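Local coordinates for cytochrome c-555 (Chlorobium tepidum, PDB 4J20), which carries electrons through a single covalently bound c-type heme of unusually low redox potential, although its role in bacterial photosynthesis is not established, at residues Y3-G8 with A79-V84. The protein carries 2 engineered substitutions. Residues are numbered along the deposited sequence; the frame is centred on the assembly and turned at random.
Sequences YDAAAG and AVAYMV. With HEB (heme b/c), chain I.
Gly8 and Ala79 bring the two backbones together with CA atoms 4.0 Å apart, and Ala5 and Tyr82 nearly match them at 4.4 Å, so helix 5-15 begins almost against helix 73-85. The spacing at Gly8 depends on its lack of a side chain: a CB there would collide with the backbone N of Ala79. What fills the interface is correspondingly small. The methyl of Ala5 rests on the backbone of Tyr82, with CB 3.7 Å from Tyr82 N, while Ala81 CB touches both Ala5 CB and Tyr3 CB, the latter 3.7 Å away. Tyr82 touches Ala5 O with CB, at 3.6 Å, and with ring atoms CG and CD1; with CG anti to its backbone N (chi1 177°), the far end of the phenol leads away from residues 3-8 to meet the ring of Tyr12, planes at about 45°. This close pairing of the N- and C-terminal helices is the hallmark of the class I cytochrome c fold, and a glycine at the closest approach is its familiar signature. Asp4 caps helix 5-15: its OD1 accepts from Ala7 N at 3.0 Å, the N-H nearly straight (173°) but arriving from above the carboxylate plane, and its own N is hydrogen-bonded to Asn78 OD1 just ahead of 79-84. The heme is reached from another face of helix 73-85. Val80 CG2 meets heme methyl CMB at 3.7 Å, and Met83, its chain bent at chi3, lays CE 3.6 Å from the meso carbon CHB with SD beside it. An alanine at Met83 removes everything beyond CB, which would probably leave a gap beside CHB and loosen the packing against Trp36 and Tyr12. Ala79 CB serves both sides, touching Gly8 O and CMB, and lies near Cys16, a predicted covalent heme attachment.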
loop_
_atom_site.group_PDB
_atom_site.type_symbol
_atom_site.label_atom_id
_atom_site.label_comp_id
_atom_site.label_asym_id
_atom_site.label_seq_id
_atom_site.Cartn_x
_atom_site.Cartn_y
_atom_site.Cartn_z
ATOM N N TYR A 3 -8.417 -2.578 10.738
ATOM C CA TYR A 3 -7.283 -3.140 10.002
ATOM C C TYR A 3 -6.537 -4.182 10.839
ATOM O O TYR A 3 -6.435 -4.085 12.050
ATOM C CB TYR A 3 -6.324 -2.035 9.627
ATOM C CG TYR A 3 -6.964 -1.021 8.737
ATOM C CD1 TYR A 3 -7.476 -1.389 7.515
ATOM C CD2 TYR A 3 -7.119 0.309 9.157
ATOM C CE1 TYR A 3 -8.135 -0.482 6.723
ATOM C CE2 TYR A 3 -7.776 1.250 8.353
ATOM C CZ TYR A 3 -8.288 0.838 7.152
ATOM O OH TYR A 3 -8.918 1.738 6.331
ATOM N N ASP A 4 -5.993 -5.178 10.144
ATOM C CA ASP A 4 -5.189 -6.210 10.756
ATOM C C ASP A 4 -3.851 -6.207 10.017
ATOM O O ASP A 4 -3.673 -6.900 9.005
ATOM C CB ASP A 4 -5.907 -7.563 10.621
ATOM C CG ASP A 4 -5.199 -8.683 11.331
ATOM O OD1 ASP A 4 -3.993 -8.573 11.666
ATOM O OD2 ASP A 4 -5.860 -9.730 11.520
ATOM N N ALA A 5 -2.921 -5.365 10.465
ATOM C CA ALA A 5 -1.647 -5.215 9.797
ATOM C C ALA A 5 -0.816 -6.494 9.843
ATOM O O ALA A 5 -0.094 -6.773 8.873
ATOM C CB ALA A 5 -0.844 -4.091 10.432
ATOM N N ALA A 6 -0.955 -7.292 10.890
ATOM C CA ALA A 6 -0.210 -8.537 10.957
ATOM C C ALA A 6 -0.689 -9.519 9.878
ATOM O O ALA A 6 0.132 -10.112 9.171
ATOM C CB ALA A 6 -0.280 -9.159 12.334
ATOM N N ALA A 7 -2.009 -9.681 9.735
ATOM C CA ALA A 7 -2.530 -10.512 8.635
ATOM C C ALA A 7 -2.179 -9.842 7.314
ATOM O O ALA A 7 -1.861 -10.541 6.318
ATOM C CB ALA A 7 -3.973 -10.624 8.743
ATOM N N GLY A 8 -2.115 -8.509 7.289
ATOM C CA GLY A 8 -1.766 -7.770 6.087
ATOM C C GLY A 8 -0.386 -8.091 5.583
ATOM O O GLY A 8 -0.151 -7.971 4.353
ATOM N N ALA A 79 -2.838 -4.890 4.087
ATOM C CA ALA A 79 -1.489 -4.661 3.564
ATOM C C ALA A 79 -1.107 -3.183 3.656
ATOM O O ALA A 79 0.040 -2.861 4.025
ATOM C CB ALA A 79 -1.381 -5.162 2.147
ATOM N N VAL A 80 -2.042 -2.274 3.362
ATOM C CA VAL A 80 -1.750 -0.850 3.506
ATOM C C VAL A 80 -1.413 -0.549 4.955
ATOM O O VAL A 80 -0.464 0.187 5.264
ATOM C CB VAL A 80 -2.951 0.026 3.016
ATOM C CG1 VAL A 80 -2.679 1.502 3.314
ATOM C CG2 VAL A 80 -3.230 -0.174 1.521
ATOM N N ALA A 81 -2.171 -1.115 5.895
ATOM C CA ALA A 81 -1.930 -0.886 7.324
ATOM C C ALA A 81 -0.540 -1.337 7.709
ATOM O O ALA A 81 0.148 -0.663 8.472
ATOM C CB ALA A 81 -2.991 -1.588 8.169
ATOM N N TYR A 82 -0.130 -2.493 7.175
ATOM C CA TYR A 82 1.219 -2.944 7.422
ATOM C C TYR A 82 2.259 -1.958 6.889
ATOM O O TYR A 82 3.194 -1.565 7.589
ATOM C CB TYR A 82 1.425 -4.326 6.796
ATOM C CG TYR A 82 2.831 -4.811 6.952
ATOM C CD1 TYR A 82 3.302 -5.244 8.181
ATOM C CD2 TYR A 82 3.714 -4.760 5.893
ATOM C CE1 TYR A 82 4.615 -5.642 8.337
ATOM C CE2 TYR A 82 5.077 -5.137 6.069
ATOM C CZ TYR A 82 5.475 -5.596 7.279
ATOM O OH TYR A 82 6.801 -6.010 7.440
ATOM N N MET A 83 2.085 -1.545 5.642
ATOM C CA MET A 83 3.027 -0.602 5.005
ATOM C C MET A 83 3.122 0.708 5.796
ATOM O O MET A 83 4.235 1.214 6.052
ATOM C CB MET A 83 2.562 -0.301 3.604
ATOM C CG MET A 83 2.636 -1.531 2.696
ATOM S SD MET A 83 1.757 -1.376 1.118
ATOM C CE MET A 83 2.790 -0.170 0.304
ATOM N N VAL A 84 1.987 1.273 6.169
ATOM C CA VAL A 84 1.988 2.528 6.914
ATOM C C VAL A 84 2.649 2.346 8.275
ATOM O O VAL A 84 3.482 3.182 8.683
ATOM C CB VAL A 84 0.545 3.023 7.073
ATOM C CG1 VAL A 84 0.435 4.098 8.178
ATOM C CG2 VAL A 84 -0.012 3.529 5.767
HETATM FE FE HEB I . 1.379 0.435 -4.548
HETATM C CHA HEB I . 1.375 3.820 -4.256
HETATM C CHB HEB I . -0.315 0.174 -1.577
HETATM C CHC HEB I . 1.222 -2.935 -4.917
HETATM C CHD HEB I . 3.302 0.654 -7.349
HETATM N NA HEB I . 0.651 1.740 -3.199
HETATM C C1A HEB I . 0.782 3.131 -3.233
HETATM C C2A HEB I . 0.191 3.669 -2.039
HETATM C C3A HEB I . -0.243 2.653 -1.301
HETATM C C4A HEB I . 0.033 1.444 -2.010
HETATM C CMA HEB I . -0.938 2.712 0.051
HETATM C CAA HEB I . 0.163 5.162 -1.710
HETATM C CBA HEB I . -1.221 5.764 -1.976
HETATM C CGA HEB I . -1.307 7.255 -1.764
HETATM O O1A HEB I . -0.272 7.945 -1.529
HETATM O O2A HEB I . -2.452 7.760 -1.893
HETATM N NB HEB I . 0.624 -1.083 -3.463
HETATM C C1B HEB I . -0.085 -0.990 -2.267
HETATM C C2B HEB I . -0.568 -2.283 -1.883
HETATM C C3B HEB I . -0.121 -3.160 -2.799
HETATM C C4B HEB I . 0.611 -2.434 -3.810
HETATM C CMB HEB I . -1.325 -2.507 -0.600
HETATM C CAB HEB I . -0.310 -4.655 -2.878
HETATM C CBB HEB I . -1.780 -5.087 -2.766
HETATM N NC HEB I . 2.151 -0.860 -5.855
HETATM C C1C HEB I . 1.943 -2.230 -5.851
HETATM C C2C HEB I . 2.611 -2.827 -6.981
HETATM C C3C HEB I . 3.242 -1.835 -7.621
HETATM C C4C HEB I . 2.929 -0.608 -6.975
HETATM C CMC HEB I . 2.662 -4.336 -7.214
HETATM C CAC HEB I . 4.164 -1.920 -8.833
HETATM C CBC HEB I . 3.583 -2.559 -10.093
HETATM N ND HEB I . 2.173 1.955 -5.603
HETATM C C1D HEB I . 2.939 1.832 -6.756
HETATM C C2D HEB I . 3.363 3.110 -7.209
HETATM C C3D HEB I . 2.791 4.063 -6.285
HETATM C C4D HEB I . 2.068 3.289 -5.313
HETATM C CMD HEB I . 4.210 3.451 -8.410
HETATM C CAD HEB I . 2.946 5.574 -6.302
HETATM C CBD HEB I . 1.928 6.298 -7.213
HETATM C CGD HEB I . 2.120 7.762 -7.154
HETATM O O1D HEB I . 1.937 8.331 -6.066
HETATM O O2D HEB I . 2.498 8.365 -8.129
#